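Local coordinates for protein PlaB phospholipase (Legionella pneumophila, PDB 6ZTI) that probably hydrolyses phospholipids as an alpha/beta hydrolase virulence enzyme, its activity controlled by NAD(H)-mediated tetramerization, at residues Gly411-Val417 with Leu433-Ser439; Asn177-Leu181 with Met228-Lys234; Gly135-Ala139 with Gly219-Val223. One frame throughout, in Å; residues are numbered along the deposited sequence.

In the fold
From the N terminus, the chain leaves strand 123-129 of the parallel alpha/beta hydrolase sheet and enters loop 135-139, the first half of contact 3. Residues 177-181, around the last turn of helix 171-180, open contact 2 before loop 219-223 closes contact 3 and segment 228-234 closes contact 2, so these two loops cross, their nearest atoms about 6 Å apart. Contact 1 comes later, a hairpin that opens only after contact 2 has closed. Contact 3 joins two loops that follow parallel strands; contact 2 ties a helix to strand 231-238 of the mixed sheet. That sheet also holds contact 1, where Phe-436 packs on Leu-233.

Contact 1: Gly411-Val417 with Leu433-Ser439; sequences GNLGFRV and LLDFHSS
Three hydrogen-bonded pairs, Leu-413 with Ser-438, Phe-415 with Phe-436 and Val-417 with Leu-434, join the antiparallel strands through their backbones. Each pair is closed by two N-H...O bonds, for instance Val-417 N to Leu-434 O at 2.9 Å and Leu-434 N to Val-417 O at 3.0 Å.

The charged pair, Arg-416 and Asp-435, lies on the face shared with Asn-412 and His-437. Bent at its third torsion (chi3 -88°), Arg-416 turns its guanidinium side-on to the carboxylate, NE reaching Asp-435 OD1 at 2.6 Å and NH2 reaching Asp-435 OD2 at 3.1 Å. The two groups are nearly coplanar, 19° apart, and both oxygens are met on their syn sides, which should restrict the rotation of each group. Leu-433 CD1 covers one guanidinium face, 3.4 Å from Arg-416 CZ.

Among the aromatics, Phe-415 and Phe-436 lie side by side on the other face, their planes 30° apart but slid so that the rings barely overlap; Phe-415 CD2 meets Phe-436 CD2 at 3.7 Å. Phe-345 meets the Phe-415 ring edge-to-face.

A water joins Asn-412 OD1 to Ser-439 OG, which also bonds Ala-441 N, while Asn-412 ND2 bonds Gly-365 O. These strands form a beta hairpin in the mixed sheet, with Phe-415 packed on Leu-362, which lines an NAD(+) site.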
loop_
_atom_site.group_PDB
_atom_site.type_symbol
_atom_site.label_atom_id
_atom_site.label_comp_id
_atom_site.label_asym_id
_atom_site.label_seq_id
_atom_site.Cartn_x
_atom_site.Cartn_y
_atom_site.Cartn_z
ATOM N N GLY B 411 34.589 -4.603 -28.559
ATOM C CA GLY B 411 33.303 -4.112 -28.997
ATOM C C GLY B 411 32.118 -4.796 -28.357
ATOM O O GLY B 411 30.984 -4.514 -28.749
ATOM N N ASN B 412 32.340 -5.663 -27.369
ATOM C CA ASN B 412 31.265 -6.482 -26.826
ATOM C C ASN B 412 30.334 -5.678 -25.933
ATOM O O ASN B 412 30.771 -4.859 -25.118
ATOM C CB ASN B 412 31.823 -7.662 -26.034
ATOM C CG ASN B 412 32.491 -8.703 -26.922
ATOM O OD1 ASN B 412 32.426 -8.628 -28.151
ATOM N ND2 ASN B 412 33.126 -9.694 -26.296
ATOM N N LEU B 413 29.035 -5.934 -26.088
ATOM C CA LEU B 413 28.021 -5.438 -25.175
ATOM C C LEU B 413 26.896 -6.456 -25.136
ATOM O O LEU B 413 26.469 -6.947 -26.182
ATOM C CB LEU B 413 27.462 -4.081 -25.609
ATOM C CG LEU B 413 26.328 -3.531 -24.745
ATOM C CD1 LEU B 413 26.814 -3.244 -23.348
ATOM C CD2 LEU B 413 25.769 -2.252 -25.389
ATOM N N GLY B 414 26.391 -6.731 -23.937
ATOM C CA GLY B 414 25.340 -7.709 -23.787
ATOM C C GLY B 414 24.426 -7.428 -22.612
ATOM O O GLY B 414 24.607 -6.463 -21.862
ATOM N N PHE B 415 23.401 -8.273 -22.496
ATOM C CA PHE B 415 22.472 -8.275 -21.377
ATOM C C PHE B 415 22.492 -9.633 -20.696
ATOM O O PHE B 415 22.631 -10.669 -21.349
ATOM C CB PHE B 415 21.023 -8.022 -21.808
ATOM C CG PHE B 415 20.817 -6.765 -22.565
ATOM C CD1 PHE B 415 21.344 -5.580 -22.117
ATOM C CD2 PHE B 415 20.055 -6.766 -23.715
ATOM C CE1 PHE B 415 21.133 -4.417 -22.807
ATOM C CE2 PHE B 415 19.846 -5.595 -24.416
ATOM C CZ PHE B 415 20.390 -4.426 -23.963
ATOM N N ARG B 416 22.299 -9.627 -19.384
ATOM C CA ARG B 416 22.008 -10.838 -18.639
ATOM C C ARG B 416 20.824 -10.543 -17.729
ATOM O O ARG B 416 20.808 -9.522 -17.027
ATOM C CB ARG B 416 23.223 -11.314 -17.842
ATOM C CG ARG B 416 22.892 -12.387 -16.843
ATOM C CD ARG B 416 24.145 -12.998 -16.178
ATOM N NE ARG B 416 24.681 -14.131 -16.943
ATOM C CZ ARG B 416 25.384 -15.143 -16.428
ATOM N NH1 ARG B 416 25.649 -15.191 -15.125
ATOM N NH2 ARG B 416 25.810 -16.128 -17.219
ATOM N N VAL B 417 19.822 -11.414 -17.774
ATOM C CA VAL B 417 18.607 -11.272 -16.986
ATOM C C VAL B 417 18.483 -12.507 -16.113
ATOM O O VAL B 417 18.450 -13.635 -16.622
ATOM C CB VAL B 417 17.355 -11.115 -17.855
ATOM C CG1 VAL B 417 16.125 -11.061 -16.964
ATOM C CG2 VAL B 417 17.452 -9.882 -18.698
ATOM N N LEU B 433 18.167 -18.325 -16.410
ATOM C CA LEU B 433 18.874 -17.102 -16.787
ATOM C C LEU B 433 18.929 -16.935 -18.302
ATOM O O LEU B 433 19.023 -17.906 -19.048
ATOM C CB LEU B 433 20.275 -17.175 -16.175
ATOM C CG LEU B 433 21.386 -16.183 -16.435
ATOM C CD1 LEU B 433 22.470 -16.423 -15.376
ATOM C CD2 LEU B 433 21.950 -16.351 -17.820
ATOM N N LEU B 434 18.857 -15.689 -18.766
ATOM C CA LEU B 434 19.011 -15.374 -20.181
ATOM C C LEU B 434 20.239 -14.498 -20.366
ATOM O O LEU B 434 20.447 -13.550 -19.604
ATOM C CB LEU B 434 17.773 -14.675 -20.736
ATOM C CG LEU B 434 17.829 -14.251 -22.198
ATOM C CD1 LEU B 434 16.456 -14.337 -22.823
ATOM C CD2 LEU B 434 18.366 -12.860 -22.359
ATOM N N ASP B 435 21.048 -14.828 -21.378
ATOM C CA ASP B 435 22.231 -14.073 -21.772
ATOM C C ASP B 435 22.089 -13.684 -23.230
ATOM O O ASP B 435 21.795 -14.535 -24.070
ATOM C CB ASP B 435 23.498 -14.904 -21.614
ATOM C CG ASP B 435 23.875 -15.111 -20.191
ATOM O OD1 ASP B 435 23.856 -14.121 -19.433
ATOM O OD2 ASP B 435 24.200 -16.261 -19.832
ATOM N N PHE B 436 22.292 -12.413 -23.528
ATOM C CA PHE B 436 22.285 -11.925 -24.891
ATOM C C PHE B 436 23.627 -11.272 -25.167
ATOM O O PHE B 436 24.068 -10.404 -24.405
ATOM C CB PHE B 436 21.134 -10.957 -25.107
ATOM C CG PHE B 436 21.184 -10.230 -26.419
ATOM C CD1 PHE B 436 21.042 -10.914 -27.610
ATOM C CD2 PHE B 436 21.347 -8.858 -26.456
ATOM C CE1 PHE B 436 21.074 -10.240 -28.816
ATOM C CE2 PHE B 436 21.382 -8.194 -27.652
ATOM C CZ PHE B 436 21.245 -8.890 -28.831
ATOM N N HIS B 437 24.283 -11.701 -26.240
ATOM C CA HIS B 437 25.594 -11.191 -26.613
ATOM C C HIS B 437 25.463 -10.388 -27.895
ATOM O O HIS B 437 24.955 -10.894 -28.903
ATOM C CB HIS B 437 26.597 -12.330 -26.783
ATOM C CG HIS B 437 26.934 -13.018 -25.502
ATOM N ND1 HIS B 437 27.619 -14.212 -25.455
ATOM C CD2 HIS B 437 26.679 -12.679 -24.217
ATOM C CE1 HIS B 437 27.765 -14.584 -24.195
ATOM N NE2 HIS B 437 27.209 -13.668 -23.423
ATOM N N SER B 438 25.917 -9.138 -27.851
ATOM C CA SER B 438 25.866 -8.267 -29.007
ATOM C C SER B 438 27.191 -7.528 -29.120
ATOM O O SER B 438 28.185 -7.885 -28.478
ATOM C CB SER B 438 24.686 -7.299 -28.897
ATOM O OG SER B 438 24.478 -6.688 -30.145
ATOM N N SER B 439 27.186 -6.479 -29.942
ATOM C CA SER B 439 28.378 -5.706 -30.253
ATOM C C SER B 439 27.978 -4.250 -30.457
ATOM O O SER B 439 26.872 -3.958 -30.916
ATOM C CB SER B 439 29.073 -6.247 -31.507
ATOM O OG SER B 439 30.249 -5.511 -31.814
HETATM O O HOH W 1 31.764 -7.267 -30.563
#

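Contact 2: Asn177-Leu181 with Met228-Lys234; sequences NESWL and MNYSLLK
Tyr-230 reaches the last turn of helix 171-180, where its hydroxyl donates to Asn-177 O at 2.8 Å. The Tyr-230 and Asn-177 side chains cross at about a right angle, ring and amide planes 49° apart. Asn-177 O lies at the ring edge, in plane, while the donor is tilted 17° from the carbonyl plane. With CG set between the backbone N and the carbonyl carbon (chi1 55°), the ring projects toward the helix from the residue just ahead of strand 231-238, and its OH also touches Trp-180 CB at 3.5 Å. The Asn-177 amide is held elsewhere, by Arg-107 and Asn-133.

Leu-181 spans two neighbours: CD2 comes obliquely to Tyr-230 CE2 at 3.9 Å, and its side chain crosses that of Leu-232 at about a right angle, Leu-181 CD1 3.6 Å from Leu-232 CD2. Met-228, curled back at its second and third torsions, lays CE 3.6 Å from Trp-180 CE3. Glu-178, extended, and Lys-234, bent at its last torsion, form a long salt bridge, OE2 to NZ 3.6 Å.

Asn-177 O accepts only weakly from Leu-181 N, which also bonds Glu-178 O, so the phenol probably compensates; the long ion pair, whose NZ has another hydrogen-bond partner, probably adds less.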
loop_
_atom_site.group_PDB
_atom_site.type_symbol
_atom_site.label_atom_id
_atom_site.label_comp_id
_atom_site.label_asym_id
_atom_site.label_seq_id
_atom_site.Cartn_x
_atom_site.Cartn_y
_atom_site.Cartn_z
ATOM N N ASN B 177 3.904 3.542 -29.007
ATOM C CA ASN B 177 5.131 3.565 -29.780
ATOM C C ASN B 177 5.383 2.243 -30.482
ATOM O O ASN B 177 6.005 2.223 -31.551
ATOM C CB ASN B 177 6.279 3.939 -28.863
ATOM C CG ASN B 177 6.194 5.369 -28.425
ATOM O OD1 ASN B 177 5.434 6.166 -28.999
ATOM N ND2 ASN B 177 6.948 5.713 -27.408
ATOM N N GLU B 178 4.892 1.133 -29.926
ATOM C CA GLU B 178 4.971 -0.117 -30.664
ATOM C C GLU B 178 4.059 -0.070 -31.879
ATOM O O GLU B 178 4.436 -0.522 -32.966
ATOM C CB GLU B 178 4.622 -1.287 -29.755
ATOM C CG GLU B 178 4.576 -2.604 -30.498
ATOM C CD GLU B 178 4.512 -3.813 -29.583
ATOM O OE1 GLU B 178 4.017 -3.681 -28.442
ATOM O OE2 GLU B 178 4.964 -4.896 -30.013
ATOM N N SER B 179 2.859 0.489 -31.724
ATOM C CA SER B 179 2.016 0.732 -32.889
ATOM C C SER B 179 2.768 1.533 -33.945
ATOM O O SER B 179 2.710 1.213 -35.139
ATOM C CB SER B 179 0.742 1.469 -32.475
ATOM O OG SER B 179 -0.190 1.530 -33.544
ATOM N N TRP B 180 3.500 2.569 -33.524
ATOM C CA TRP B 180 4.101 3.482 -34.488
ATOM C C TRP B 180 5.254 2.847 -35.241
ATOM O O TRP B 180 5.692 3.412 -36.250
ATOM C CB TRP B 180 4.540 4.775 -33.794
ATOM C CG TRP B 180 3.494 5.840 -33.929
ATOM C CD1 TRP B 180 2.296 5.893 -33.279
ATOM C CD2 TRP B 180 3.533 6.988 -34.794
ATOM N NE1 TRP B 180 1.596 7.003 -33.674
ATOM C CE2 TRP B 180 2.326 7.686 -34.611
ATOM C CE3 TRP B 180 4.469 7.487 -35.705
ATOM C CZ2 TRP B 180 2.033 8.864 -35.296
ATOM C CZ3 TRP B 180 4.177 8.666 -36.387
ATOM C CH2 TRP B 180 2.972 9.337 -36.181
ATOM N N LEU B 181 5.736 1.680 -34.799
ATOM C CA LEU B 181 6.716 0.945 -35.589
ATOM C C LEU B 181 6.215 0.663 -37.002
ATOM O O LEU B 181 7.016 0.596 -37.940
ATOM C CB LEU B 181 7.085 -0.364 -34.887
ATOM C CG LEU B 181 7.912 -0.144 -33.624
ATOM C CD1 LEU B 181 7.880 -1.349 -32.735
ATOM C CD2 LEU B 181 9.363 0.202 -33.980
ATOM N N MET B 228 11.777 10.029 -32.678
ATOM C CA MET B 228 10.917 8.984 -33.227
ATOM C C MET B 228 11.671 7.967 -34.071
ATOM O O MET B 228 11.039 7.082 -34.654
ATOM C CB MET B 228 9.799 9.621 -34.047
ATOM C CG MET B 228 8.797 10.320 -33.178
ATOM S SD MET B 228 7.909 9.212 -32.081
ATOM C CE MET B 228 7.125 8.137 -33.288
ATOM N N ASN B 229 12.992 8.078 -34.161
ATOM C CA ASN B 229 13.842 7.048 -34.751
ATOM C C ASN B 229 14.263 6.140 -33.603
ATOM O O ASN B 229 15.102 6.517 -32.784
ATOM C CB ASN B 229 15.061 7.658 -35.447
ATOM C CG ASN B 229 14.687 8.605 -36.582
ATOM O OD1 ASN B 229 14.164 8.187 -37.616
ATOM N ND2 ASN B 229 14.978 9.877 -36.403
ATOM N N TYR B 230 13.645 4.963 -33.503
ATOM C CA TYR B 230 13.976 4.023 -32.439
ATOM C C TYR B 230 13.738 2.607 -32.942
ATOM O O TYR B 230 13.080 2.388 -33.962
ATOM C CB TYR B 230 13.149 4.278 -31.173
ATOM C CG TYR B 230 11.647 4.287 -31.408
ATOM C CD1 TYR B 230 11.006 5.452 -31.792
ATOM C CD2 TYR B 230 10.870 3.144 -31.236
ATOM C CE1 TYR B 230 9.652 5.490 -32.009
ATOM C CE2 TYR B 230 9.487 3.181 -31.447
ATOM C CZ TYR B 230 8.896 4.368 -31.841
ATOM O OH TYR B 230 7.551 4.470 -32.086
ATOM N N SER B 231 14.241 1.642 -32.182
ATOM C CA SER B 231 14.086 0.231 -32.497
ATOM C C SER B 231 13.411 -0.492 -31.347
ATOM O O SER B 231 13.519 -0.083 -30.189
ATOM C CB SER B 231 15.423 -0.419 -32.767
ATOM O OG SER B 231 15.963 0.037 -34.001
ATOM N N LEU B 232 12.717 -1.574 -31.685
ATOM C CA LEU B 232 12.192 -2.532 -30.726
ATOM C C LEU B 232 12.936 -3.846 -30.939
ATOM O O LEU B 232 12.865 -4.431 -32.024
ATOM C CB LEU B 232 10.686 -2.724 -30.906
ATOM C CG LEU B 232 10.075 -3.920 -30.183
ATOM C CD1 LEU B 232 10.318 -3.828 -28.698
ATOM C CD2 LEU B 232 8.586 -4.013 -30.469
ATOM N N LEU B 233 13.658 -4.291 -29.914
ATOM C CA LEU B 233 14.420 -5.533 -29.937
ATOM C C LEU B 233 13.669 -6.543 -29.092
ATOM O O LEU B 233 13.418 -6.301 -27.904
ATOM C CB LEU B 233 15.833 -5.323 -29.402
ATOM C CG LEU B 233 16.694 -6.552 -29.073
ATOM C CD1 LEU B 233 17.120 -7.305 -30.320
ATOM C CD2 LEU B 233 17.913 -6.112 -28.319
ATOM N N LYS B 234 13.288 -7.653 -29.714
ATOM C CA LYS B 234 12.636 -8.756 -29.025
ATOM C C LYS B 234 13.645 -9.882 -28.833
ATOM O O LYS B 234 14.224 -10.377 -29.810
ATOM C CB LYS B 234 11.432 -9.266 -29.808
ATOM C CG LYS B 234 10.282 -8.300 -29.928
ATOM C CD LYS B 234 9.127 -8.974 -30.672
ATOM C CE LYS B 234 7.970 -8.022 -30.936
ATOM N NZ LYS B 234 7.276 -7.614 -29.681
#

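Contact 3: Gly135-Ala139 with Gly219-Val223; sequences GSALA and GVVRV
Ala-137 CB lies over one face of the Arg-222 guanidinium, offset toward the rim and nearest to NH2 of Arg-222 at 4.0 Å. The arginine extends from CG to NE to bring this group alongside the opposing loop. Its nitrogens are engaged beyond the two segments: NH2 forms a salt bridge with Asp-380 and NE another with Glu-214, while Phe-394 adds a cation-pi contact. The two carboxylates probably offset the positive charge of this buried group and limit its rotation.

Ser-136 makes the direct polar link. Its OG, anti to the backbone N (chi1 166°), donates to Val-220 O at 3.0 Å, the donor tilted 21° from the carbonyl plane. The same OG accepts from Leu-138 N, 3.2 Å away, closing an ST turn in the loop that leads from strand 123-129 of the alpha/beta hydrolase sheet to helix 142-146. Val-220 lies in the long connection after strand 191-197, so the serine hydroxyl bridges two connections that leave the C-terminal ends of strands of the parallel sheet.

Two waters widen the link. One donates to Val-220 O at 2.8 Å and accepts from Ala-137 N at 2.9 Å, giving that carbonyl two donors; the other runs from Gly-135 O to Arg-222 N.

Leu-138 supplies the apolar part, its CD1 resting 3.6 Å from Gly-219 O and 4.3 Å from Val-220 CG2. Its side chain also touches Tyr-211 of an NAD(+) site, and a bound thio-NAD lies about 5 Å from the Leu-138 side chain.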
loop_
_atom_site.group_PDB
_atom_site.type_symbol
_atom_site.label_atom_id
_atom_site.label_comp_id
_atom_site.label_asym_id
_atom_site.label_seq_id
_atom_site.Cartn_x
_atom_site.Cartn_y
_atom_site.Cartn_z
ATOM N N GLY B 135 8.502 9.452 -22.889
ATOM C CA GLY B 135 8.246 9.757 -21.491
ATOM C C GLY B 135 9.167 10.832 -20.946
ATOM O O GLY B 135 10.092 11.312 -21.607
ATOM N N SER B 136 8.894 11.199 -19.693
ATOM C CA SER B 136 9.668 12.176 -18.936
ATOM C C SER B 136 10.037 11.581 -17.587
ATOM O O SER B 136 9.166 11.085 -16.870
ATOM C CB SER B 136 8.884 13.472 -18.708
ATOM O OG SER B 136 9.519 14.273 -17.719
ATOM N N ALA B 137 11.321 11.649 -17.240
ATOM C CA ALA B 137 11.765 11.135 -15.950
ATOM C C ALA B 137 11.075 11.838 -14.796
ATOM O O ALA B 137 10.955 11.261 -13.707
ATOM C CB ALA B 137 13.281 11.288 -15.832
ATOM N N LEU B 138 10.598 13.065 -15.017
ATOM C CA LEU B 138 9.978 13.843 -13.960
ATOM C C LEU B 138 8.593 13.326 -13.582
ATOM O O LEU B 138 8.122 13.611 -12.473
ATOM C CB LEU B 138 9.865 15.304 -14.389
ATOM C CG LEU B 138 11.128 16.159 -14.464
ATOM C CD1 LEU B 138 10.783 17.528 -15.005
ATOM C CD2 LEU B 138 11.734 16.286 -13.091
ATOM N N ALA B 139 7.929 12.582 -14.473
ATOM C CA ALA B 139 6.538 12.201 -14.237
ATOM C C ALA B 139 6.398 11.356 -12.984
ATOM O O ALA B 139 5.418 11.489 -12.240
ATOM C CB ALA B 139 5.982 11.445 -15.451
ATOM N N GLY B 219 15.847 19.794 -19.371
ATOM C CA GLY B 219 15.221 20.041 -18.100
ATOM C C GLY B 219 13.948 19.255 -17.885
ATOM O O GLY B 219 13.525 19.096 -16.740
ATOM N N VAL B 220 13.326 18.764 -18.957
ATOM C CA VAL B 220 12.066 18.045 -18.834
ATOM C C VAL B 220 12.102 16.754 -19.642
ATOM O O VAL B 220 11.652 15.714 -19.164
ATOM C CB VAL B 220 10.886 18.931 -19.274
ATOM C CG1 VAL B 220 9.584 18.150 -19.253
ATOM C CG2 VAL B 220 10.790 20.149 -18.400
ATOM N N VAL B 221 12.616 16.805 -20.871
ATOM C CA VAL B 221 12.636 15.653 -21.762
ATOM C C VAL B 221 14.063 15.401 -22.211
ATOM O O VAL B 221 14.772 16.327 -22.619
ATOM C CB VAL B 221 11.712 15.847 -22.981
ATOM C CG1 VAL B 221 10.264 15.775 -22.558
ATOM C CG2 VAL B 221 11.997 17.174 -23.680
ATOM N N ARG B 222 14.478 14.147 -22.142
ATOM C CA ARG B 222 15.776 13.760 -22.654
ATOM C C ARG B 222 15.747 13.785 -24.178
ATOM O O ARG B 222 14.755 13.394 -24.796
ATOM C CB ARG B 222 16.130 12.366 -22.139
ATOM C CG ARG B 222 16.126 12.270 -20.615
ATOM C CD ARG B 222 16.017 10.850 -20.137
ATOM N NE ARG B 222 16.450 10.727 -18.752
ATOM C CZ ARG B 222 16.316 9.633 -18.003
ATOM N NH1 ARG B 222 15.741 8.550 -18.494
ATOM N NH2 ARG B 222 16.758 9.630 -16.748
ATOM N N VAL B 223 16.837 14.259 -24.790
ATOM C CA VAL B 223 16.925 14.243 -26.251
ATOM C C VAL B 223 16.511 12.879 -26.783
ATOM O O VAL B 223 15.739 12.763 -27.737
ATOM C CB VAL B 223 18.346 14.611 -26.717
ATOM C CG1 VAL B 223 18.468 14.495 -28.236
ATOM C CG2 VAL B 223 18.740 16.009 -26.266
HETATM O O HOH W 2 12.696 12.245 -21.003
HETATM O O HOH W 3 13.173 13.409 -18.629
#